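Local coordinates for putative Lipoprotein (Clostridium perfringens, PDB 5J7R) that is of unknown function but, as a putative lipoprotein with a sporulation and spore germination domain, probably works at the cell or spore envelope, at residues Ile22-Leu27 against Glu46-Gly51; Glu100-Met105 against Gln137-Leu142; Phe86-Asp91 against Pro125-Ile130. All coordinates share one frame; numbering follows the deposited sequence.

Overall arrangement
Along the chain, interaction 1 closes before the other two open, whereas interactions 2 and 3 alternate their segments. Interaction 1 lies in the hairpin of strands 24-32 and 42-50, which projects from the body and leads into helix 51-65. Interactions 2 and 3 belong to the compact part, built on the mixed sheet 83-89, 92-97, 129-134 and helix 107-121; 3 sits where strand 83-89 ends and 129-134 begins, 2 in loops that follow strands 92-97 and 129-134. Centres of 1 and 3 are 16 Å apart, of 2 and 3 20 Å, and of 1 and 2 32 Å. At interaction 1 the hairpin also meets two other subunits, whereas no other chain of the assembly touches the two segments of interaction 2.

Interaction 1: residues Ile22-Leu27 against Glu46-Gly51; sequences IGDIDL and EILVDG. With MG (magnesium ion), chain E.
The antiparallel ladder at the root of the hairpin of strands 24-32 and 42-50 pairs I25 with V49 and L27 with I47 through two bonds each. I25 N reaches V49 O at 2.7 Å, and V49 N returns a bond to I25 O; L27 N meets I47 O at 3.0 Å. These four apolar residues, three of them beta-branched and well suited to a strand, share one face, where L27 CD1 touches V49 CG2 at 4.1 Å and a third subunit packs over I25, I47 and V49. D24, D26, L48 and D50 line the other face. With CG anti to its backbone N (chi1 -173°), L48 lays CD1 on D26 CB, 3.7 Å away, and turns CD2 to the carboxylate of D24.

Where the hairpin passes into helix 51-65, D50 is the N-cap: OD1 accepts from E53 N, while OD2 binds magnesium at 2.3 Å. Four waters also bind the metal; one of them donates to D24 OD1 and another to D50 OD1, so D24 takes part in the second shell, through a metal-bound water. G51 N bonds to G23 O at 3.0 Å, and glycine at 51 lets the backbone press against I22 CB. G23 has a positive phi (78°), which glycine adopts easily. D24 to D26 also pair in parallel with a strand of a second subunit, carrying the sheet across the interface.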
loop_
_atom_site.group_PDB
_atom_site.type_symbol
_atom_site.label_atom_id
_atom_site.label_comp_id
_atom_site.label_asym_id
_atom_site.label_seq_id
_atom_site.Cartn_x
_atom_site.Cartn_y
_atom_site.Cartn_z
ATOM N N ILE A 22 -0.596 -0.724 5.635
ATOM C CA ILE A 22 -1.455 -0.159 4.578
ATOM C C ILE A 22 -2.935 -0.572 4.739
ATOM O O ILE A 22 -3.822 0.210 4.459
ATOM C CB ILE A 22 -1.001 -0.585 3.165
ATOM C CG1 ILE A 22 0.506 -0.328 2.980
ATOM C CG2 ILE A 22 -1.835 0.146 2.112
ATOM C CD1 ILE A 22 1.087 -0.887 1.695
ATOM N N GLY A 23 -3.191 -1.811 5.155
ATOM C CA GLY A 23 -4.566 -2.312 5.343
ATOM C C GLY A 23 -5.260 -2.692 4.042
ATOM O O GLY A 23 -4.690 -2.554 2.967
ATOM N N ASP A 24 -6.494 -3.192 4.145
ATOM C CA ASP A 24 -7.254 -3.630 2.969
ATOM C C ASP A 24 -7.748 -2.466 2.117
ATOM O O ASP A 24 -8.080 -1.419 2.649
ATOM C CB ASP A 24 -8.472 -4.482 3.390
ATOM C CG ASP A 24 -8.086 -5.792 4.066
ATOM O OD1 ASP A 24 -6.900 -6.184 4.024
ATOM O OD2 ASP A 24 -8.992 -6.438 4.648
ATOM N N ILE A 25 -7.779 -2.663 0.795
ATOM C CA ILE A 25 -8.301 -1.654 -0.136
ATOM C C ILE A 25 -9.316 -2.384 -1.018
ATOM O O ILE A 25 -8.968 -3.278 -1.771
ATOM C CB ILE A 25 -7.229 -0.974 -1.015
ATOM C CG1 ILE A 25 -6.044 -0.518 -0.150
ATOM C CG2 ILE A 25 -7.861 0.160 -1.829
ATOM C CD1 ILE A 25 -4.902 0.101 -0.920
ATOM N N ASP A 26 -10.573 -1.990 -0.907
ATOM C CA ASP A 26 -11.637 -2.638 -1.631
ATOM C C ASP A 26 -11.799 -1.907 -2.963
ATOM O O ASP A 26 -12.197 -0.757 -2.982
ATOM C CB ASP A 26 -12.906 -2.584 -0.761
ATOM C CG ASP A 26 -14.021 -3.451 -1.286
ATOM O OD1 ASP A 26 -13.808 -4.132 -2.316
ATOM O OD2 ASP A 26 -15.110 -3.446 -0.662
ATOM N N LEU A 27 -11.480 -2.584 -4.065
ATOM C CA LEU A 27 -11.537 -1.994 -5.397
ATOM C C LEU A 27 -12.193 -2.912 -6.411
ATOM O O LEU A 27 -12.615 -4.020 -6.102
ATOM C CB LEU A 27 -10.108 -1.817 -5.922
ATOM C CG LEU A 27 -9.146 -0.959 -5.124
ATOM C CD1 LEU A 27 -7.731 -1.018 -5.694
ATOM C CD2 LEU A 27 -9.638 0.478 -5.076
ATOM N N GLU A 46 -15.070 -7.368 -8.126
ATOM C CA GLU A 46 -14.372 -6.880 -6.925
ATOM C C GLU A 46 -13.030 -7.557 -6.584
ATOM O O GLU A 46 -12.853 -8.755 -6.759
ATOM C CB GLU A 46 -15.341 -7.004 -5.710
ATOM C CG GLU A 46 -14.716 -6.683 -4.340
ATOM C CD GLU A 46 -15.598 -6.992 -3.112
ATOM O OE1 GLU A 46 -16.440 -7.913 -3.177
ATOM O OE2 GLU A 46 -15.415 -6.345 -2.052
ATOM N N ILE A 47 -12.097 -6.767 -6.060
ATOM C CA ILE A 47 -10.800 -7.277 -5.599
ATOM C C ILE A 47 -10.466 -6.596 -4.269
ATOM O O ILE A 47 -10.494 -5.386 -4.173
ATOM C CB ILE A 47 -9.699 -7.122 -6.694
ATOM C CG1 ILE A 47 -8.366 -7.766 -6.268
ATOM C CG2 ILE A 47 -9.484 -5.669 -7.111
ATOM C CD1 ILE A 47 -7.428 -8.036 -7.427
ATOM N N LEU A 48 -10.265 -7.376 -3.209
ATOM C CA LEU A 48 -9.917 -6.823 -1.939
ATOM C C LEU A 48 -8.405 -6.955 -1.896
ATOM O O LEU A 48 -7.856 -8.038 -1.695
ATOM C CB LEU A 48 -10.615 -7.558 -0.809
ATOM C CG LEU A 48 -10.365 -6.827 0.509
ATOM C CD1 LEU A 48 -11.115 -5.502 0.599
ATOM C CD2 LEU A 48 -10.814 -7.719 1.624
ATOM N N VAL A 49 -7.738 -5.830 -2.126
ATOM C CA VAL A 49 -6.298 -5.806 -2.133
ATOM C C VAL A 49 -5.856 -5.672 -0.708
ATOM O O VAL A 49 -6.178 -4.698 -0.065
ATOM C CB VAL A 49 -5.764 -4.576 -2.887
ATOM C CG1 VAL A 49 -4.247 -4.540 -2.854
ATOM C CG2 VAL A 49 -6.264 -4.561 -4.319
ATOM N N ASP A 50 -5.124 -6.658 -0.227
ATOM C CA ASP A 50 -4.586 -6.652 1.127
ATOM C C ASP A 50 -3.224 -5.965 1.050
ATOM O O ASP A 50 -2.277 -6.578 0.604
ATOM C CB ASP A 50 -4.504 -8.119 1.600
ATOM C CG ASP A 50 -3.922 -8.302 2.974
ATOM O OD1 ASP A 50 -2.965 -7.640 3.363
ATOM O OD2 ASP A 50 -4.355 -9.232 3.649
ATOM N N GLY A 51 -3.141 -4.702 1.491
ATOM C CA GLY A 51 -1.896 -3.929 1.389
ATOM C C GLY A 51 -0.629 -4.524 1.955
ATOM O O GLY A 51 0.420 -4.470 1.312
HETATM MG MG MG E . -4.893 -9.743 5.860
HETATM O O HOH W 1 -5.320 -7.473 5.994
HETATM O O HOH W 2 -2.577 -8.734 5.938
HETATM O O HOH W 3 -4.632 -9.800 7.752
HETATM O O HOH W 4 -3.770 -11.260 5.210
#

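Interaction 2: residues Glu100-Met105 against Gln137-Leu142; sequences EAIVNM and QMVDSL
A mainly apolar loop-to-loop contact joins I102 and its neighbours to L142: one loop follows strand 92-97 and leads to helix 107-121, the other follows strand 129-134. L142 is the buried centre. Its first torsion (chi1 -71°) sets CG beside the backbone N, and of the two methyls it is CD2 that meets the 100-105 loop, 4.2 Å from A101 CB and 4.1 Å from I102 CG1. The side chains of I102 and L142 cross at roughly a right angle. The methyl CE of M105, a selenomethionine here, comes to 4.2 Å from L142 CB; its nearly extended chain brings this terminal methyl up to the base of the leucine side chain. The far end of I102, CD1, meets CG1 of V139 at 4.2 Å, and both residues also rest on V134 of strand 129-134. Small A101 allows the leucine to lie close to the backbone.

The polar link is slight: V103 N gives L142 O a weak hydrogen bond of 3.2 Å, bent to 133° at the hydrogen, and the CA-H of I102 adds a contact to the same oxygen. S141 OG is engaged elsewhere, with F146 O and G144 N. Cohesion between the two loops therefore rests chiefly on van der Waals contact and the burial of L142.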
loop_
_atom_site.group_PDB
_atom_site.type_symbol
_atom_site.label_atom_id
_atom_site.label_comp_id
_atom_site.label_asym_id
_atom_site.label_seq_id
_atom_site.Cartn_x
_atom_site.Cartn_y
_atom_site.Cartn_z
ATOM N N GLU A 100 13.956 -23.933 -6.577
ATOM C CA GLU A 100 15.278 -23.292 -6.749
ATOM C C GLU A 100 15.848 -22.702 -5.454
ATOM O O GLU A 100 17.047 -22.512 -5.349
ATOM C CB GLU A 100 15.249 -22.204 -7.836
ATOM C CG GLU A 100 15.091 -22.699 -9.275
ATOM C CD GLU A 100 13.735 -23.312 -9.594
ATOM O OE1 GLU A 100 13.675 -24.097 -10.553
ATOM O OE2 GLU A 100 12.736 -23.024 -8.890
ATOM N N ALA A 101 14.987 -22.421 -4.481
ATOM C CA ALA A 101 15.429 -21.861 -3.199
ATOM C C ALA A 101 16.218 -22.854 -2.352
ATOM O O ALA A 101 16.985 -22.448 -1.485
ATOM C CB ALA A 101 14.235 -21.347 -2.405
ATOM N N ILE A 102 16.016 -24.149 -2.601
ATOM C CA ILE A 102 16.707 -25.203 -1.857
ATOM C C ILE A 102 18.043 -25.509 -2.532
ATOM O O ILE A 102 18.075 -26.040 -3.641
ATOM C CB ILE A 102 15.853 -26.491 -1.748
ATOM C CG1 ILE A 102 14.525 -26.187 -1.036
ATOM C CG2 ILE A 102 16.615 -27.579 -0.990
ATOM C CD1 ILE A 102 13.576 -27.369 -0.940
ATOM N N VAL A 103 19.133 -25.150 -1.853
ATOM C CA VAL A 103 20.503 -25.381 -2.333
ATOM C C VAL A 103 21.390 -25.701 -1.137
ATOM O O VAL A 103 20.964 -25.563 0.009
ATOM C CB VAL A 103 21.091 -24.159 -3.086
ATOM C CG1 VAL A 103 20.333 -23.908 -4.384
ATOM C CG2 VAL A 103 21.087 -22.907 -2.212
ATOM N N ASN A 104 22.609 -26.160 -1.404
ATOM C CA ASN A 104 23.553 -26.456 -0.326
ATOM C C ASN A 104 24.151 -25.185 0.193
ATOM O O ASN A 104 24.790 -24.482 -0.579
ATOM C CB ASN A 104 24.747 -27.277 -0.831
ATOM C CG ASN A 104 24.390 -28.713 -1.091
ATOM O OD1 ASN A 104 23.213 -29.077 -1.114
ATOM N ND2 ASN A 104 25.402 -29.544 -1.274
HETATM N N MSE A 105 24.022 -24.931 1.492
HETATM C CA MSE A 105 24.574 -23.720 2.108
HETATM C C MSE A 105 25.293 -24.010 3.397
HETATM O O MSE A 105 25.004 -24.998 4.075
HETATM C CB MSE A 105 23.475 -22.733 2.522
HETATM C CG MSE A 105 22.535 -22.254 1.414
HETATM SE SE MSE A 105 21.168 -21.052 2.207
HETATM C CE MSE A 105 19.797 -21.214 0.802
ATOM N N GLN A 137 4.336 -26.679 -0.324
ATOM C CA GLN A 137 4.464 -27.721 0.724
ATOM C C GLN A 137 5.492 -27.398 1.786
ATOM O O GLN A 137 6.349 -26.532 1.604
ATOM C CB GLN A 137 4.824 -29.075 0.091
ATOM C CG GLN A 137 3.840 -29.573 -0.963
ATOM C CD GLN A 137 4.324 -30.811 -1.723
ATOM O OE1 GLN A 137 5.373 -31.382 -1.429
ATOM N NE2 GLN A 137 3.545 -31.227 -2.711
HETATM N N MSE A 138 5.404 -28.122 2.892
HETATM C CA MSE A 138 6.321 -27.959 4.012
HETATM C C MSE A 138 7.662 -28.534 3.684
HETATM O O MSE A 138 7.747 -29.496 2.935
HETATM C CB MSE A 138 5.757 -28.799 5.174
HETATM C CG MSE A 138 6.544 -28.637 6.481
HETATM SE SE MSE A 138 7.475 -30.351 6.697
HETATM C CE MSE A 138 6.282 -31.001 8.099
ATOM N N VAL A 139 8.717 -27.934 4.243
ATOM C CA VAL A 139 10.100 -28.405 4.053
ATOM C C VAL A 139 10.906 -28.352 5.350
ATOM O O VAL A 139 10.684 -27.485 6.204
ATOM C CB VAL A 139 10.851 -27.630 2.953
ATOM C CG1 VAL A 139 10.307 -28.011 1.588
ATOM C CG2 VAL A 139 10.777 -26.126 3.187
ATOM N N ASP A 140 11.835 -29.299 5.488
ATOM C CA ASP A 140 12.678 -29.383 6.672
ATOM C C ASP A 140 13.752 -28.294 6.686
ATOM O O ASP A 140 14.017 -27.727 7.738
ATOM C CB ASP A 140 13.313 -30.782 6.809
ATOM C CG ASP A 140 12.275 -31.903 6.888
ATOM O OD1 ASP A 140 11.054 -31.622 6.852
ATOM O OD2 ASP A 140 12.689 -33.082 6.980
ATOM N N SER A 141 14.344 -27.980 5.529
ATOM C CA SER A 141 15.416 -26.972 5.469
ATOM C C SER A 141 15.732 -26.472 4.056
ATOM O O SER A 141 15.527 -27.190 3.078
ATOM C CB SER A 141 16.702 -27.584 6.057
ATOM O OG SER A 141 17.759 -26.637 6.114
ATOM N N LEU A 142 16.229 -25.237 3.957
ATOM C CA LEU A 142 16.630 -24.665 2.668
ATOM C C LEU A 142 18.064 -25.032 2.349
ATOM O O LEU A 142 18.363 -25.515 1.260
ATOM C CB LEU A 142 16.530 -23.139 2.657
ATOM C CG LEU A 142 15.158 -22.491 2.665
ATOM C CD1 LEU A 142 15.330 -20.981 2.661
ATOM C CD2 LEU A 142 14.339 -22.936 1.464
#

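Interaction 3: residues Phe86-Asp91 against Pro125-Ile130; sequences FDIKDD and PSINKI
The carbonyl oxygen of D91 is gripped by two successive backbone amides of the opposite segment. N128 N lies 3.0 Å from D91 O, in the carbonyl plane and with an almost straight bond (173° at the hydrogen). K129 N, at 3.3 Å from D91 O, comes in slightly tilted from that plane. A third, softer approach is made by the CA-H of I127, so the oxygen is well satisfied and the start of strand 129-134 is fixed against D91. In return the CA of D91 comes 3.2 Å from S126 O in a CA-H...O contact, so D91 meets the other segment through both its carbonyl oxygen and its CA-H.

D90 and D91 form the two-residue connection between the antiparallel strands 83-89 and 92-97. Their backbone angles resemble a type II′ beta turn, D90 taking the positive phi (65°). The side chain of D91 has CG between its own N and carbonyl carbon (chi1 63°), which brings OD2 alongside N128 CB, 3.9 Å away. K129 NZ is 5.9 Å from D91 OD2, too far for a salt bridge, though the opposite charges may attract weakly.

Next to this backbone junction lies an apolar patch. I127 CD1 meets I88 CD1 at 3.8 Å, the two isoleucines crossing at about a right angle, and the same methyl sits at the edge of the F86 ring, 4.3 Å from CZ. Apolar isoleucine and phenylalanine suit this site, because I127 and F86 also pack on helix residues and so join a shared apolar layer.

Strand 92-97, helix 107-121 and strand 129-134 form a beta-alpha-beta crossover whose parallel pairing continues from here with K129 and A93. I127 packs on I121 of helix 107-121, while F86 lies on Q57 and I60 of helix 51-65, and S126 OG bonds to D52 of that same helix.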
loop_
_atom_site.group_PDB
_atom_site.type_symbol
_atom_site.label_atom_id
_atom_site.label_comp_id
_atom_site.label_asym_id
_atom_site.label_seq_id
_atom_site.Cartn_x
_atom_site.Cartn_y
_atom_site.Cartn_z
ATOM N N PHE A 86 2.474 -15.348 -1.608
ATOM C CA PHE A 86 2.752 -14.719 -0.342
ATOM C C PHE A 86 1.417 -14.433 0.328
ATOM O O PHE A 86 0.564 -13.779 -0.265
ATOM C CB PHE A 86 3.556 -13.442 -0.541
ATOM C CG PHE A 86 3.909 -12.767 0.738
ATOM C CD1 PHE A 86 5.011 -13.165 1.483
ATOM C CD2 PHE A 86 3.128 -11.748 1.215
ATOM C CE1 PHE A 86 5.319 -12.528 2.685
ATOM C CE2 PHE A 86 3.423 -11.123 2.413
ATOM C CZ PHE A 86 4.512 -11.507 3.149
ATOM N N ASP A 87 1.232 -14.927 1.550
ATOM C CA ASP A 87 -0.014 -14.747 2.280
ATOM C C ASP A 87 0.266 -14.476 3.751
ATOM O O ASP A 87 1.240 -14.963 4.291
ATOM C CB ASP A 87 -0.888 -16.006 2.136
ATOM C CG ASP A 87 -1.343 -16.258 0.687
ATOM O OD1 ASP A 87 -2.008 -15.386 0.066
ATOM O OD2 ASP A 87 -1.106 -17.372 0.186
ATOM N N ILE A 88 -0.596 -13.687 4.387
ATOM C CA ILE A 88 -0.463 -13.356 5.807
ATOM C C ILE A 88 -1.626 -13.958 6.597
ATOM O O ILE A 88 -2.765 -13.524 6.461
ATOM C CB ILE A 88 -0.418 -11.824 6.035
ATOM C CG1 ILE A 88 0.842 -11.227 5.386
ATOM C CG2 ILE A 88 -0.413 -11.498 7.526
ATOM C CD1 ILE A 88 0.899 -9.712 5.401
ATOM N N LYS A 89 -1.330 -14.983 7.389
ATOM C CA LYS A 89 -2.333 -15.630 8.235
ATOM C C LYS A 89 -2.086 -15.182 9.657
ATOM O O LYS A 89 -1.142 -15.643 10.298
ATOM C CB LYS A 89 -2.272 -17.147 8.113
ATOM C CG LYS A 89 -2.765 -17.605 6.745
ATOM C CD LYS A 89 -2.893 -19.124 6.634
ATOM C CE LYS A 89 -3.255 -19.610 5.240
ATOM N NZ LYS A 89 -3.192 -21.089 5.117
ATOM N N ASP A 90 -2.933 -14.267 10.127
ATOM C CA ASP A 90 -2.843 -13.690 11.471
ATOM C C ASP A 90 -1.523 -12.894 11.554
ATOM O O ASP A 90 -1.412 -11.854 10.903
ATOM C CB ASP A 90 -3.015 -14.770 12.567
ATOM C CG ASP A 90 -3.095 -14.183 13.985
ATOM O OD1 ASP A 90 -3.015 -12.946 14.154
ATOM O OD2 ASP A 90 -3.251 -14.976 14.937
ATOM N N ASP A 91 -0.532 -13.371 12.313
ATOM C CA ASP A 91 0.754 -12.669 12.411
ATOM C C ASP A 91 1.896 -13.450 11.737
ATOM O O ASP A 91 3.073 -13.159 11.961
ATOM C CB ASP A 91 1.105 -12.387 13.874
ATOM C CG ASP A 91 1.291 -13.660 14.699
ATOM O OD1 ASP A 91 0.786 -14.730 14.294
ATOM O OD2 ASP A 91 1.934 -13.586 15.766
ATOM N N PRO A 125 4.469 -4.333 10.584
ATOM C CA PRO A 125 4.045 -4.548 11.991
ATOM C C PRO A 125 3.164 -5.754 12.270
ATOM O O PRO A 125 3.328 -6.407 13.302
ATOM C CB PRO A 125 3.286 -3.259 12.341
ATOM C CG PRO A 125 3.775 -2.248 11.374
ATOM C CD PRO A 125 4.048 -2.997 10.108
ATOM N N SER A 126 2.246 -6.047 11.359
ATOM C CA SER A 126 1.339 -7.186 11.522
ATOM C C SER A 126 2.053 -8.553 11.500
ATOM O O SER A 126 1.475 -9.547 11.896
ATOM C CB SER A 126 0.222 -7.127 10.462
ATOM O OG SER A 126 0.753 -7.033 9.150
ATOM N N ILE A 127 3.315 -8.588 11.078
ATOM C CA ILE A 127 4.057 -9.846 10.990
ATOM C C ILE A 127 5.101 -9.978 12.092
ATOM O O ILE A 127 5.920 -9.082 12.292
ATOM C CB ILE A 127 4.744 -9.980 9.614
ATOM C CG1 ILE A 127 3.698 -9.833 8.490
ATOM C CG2 ILE A 127 5.467 -11.324 9.517
ATOM C CD1 ILE A 127 4.255 -9.794 7.081
ATOM N N ASN A 128 5.052 -11.113 12.790
ATOM C CA ASN A 128 5.994 -11.440 13.863
ATOM C C ASN A 128 6.757 -12.739 13.577
ATOM O O ASN A 128 7.805 -12.977 14.175
ATOM C CB ASN A 128 5.269 -11.550 15.205
ATOM C CG ASN A 128 4.689 -10.221 15.667
ATOM O OD1 ASN A 128 5.209 -9.144 15.347
ATOM N ND2 ASN A 128 3.617 -10.291 16.447
ATOM N N LYS A 129 6.236 -13.569 12.672
ATOM C CA LYS A 129 6.876 -14.833 12.310
ATOM C C LYS A 129 6.728 -15.112 10.822
ATOM O O LYS A 129 5.887 -14.509 10.143
ATOM C CB LYS A 129 6.241 -15.988 13.080
ATOM C CG LYS A 129 6.327 -15.854 14.586
ATOM C CD LYS A 129 5.757 -17.069 15.291
ATOM C CE LYS A 129 5.922 -16.909 16.793
ATOM N NZ LYS A 129 5.325 -18.010 17.600
ATOM N N ILE A 130 7.561 -16.018 10.312
ATOM C CA ILE A 130 7.498 -16.409 8.907
ATOM C C ILE A 130 7.439 -17.927 8.827
ATOM O O ILE A 130 7.964 -18.634 9.681
ATOM C CB ILE A 130 8.676 -15.876 8.056
ATOM C CG1 ILE A 130 9.995 -16.575 8.415
ATOM C CG2 ILE A 130 8.776 -14.358 8.195
ATOM C CD1 ILE A 130 11.165 -16.160 7.551
#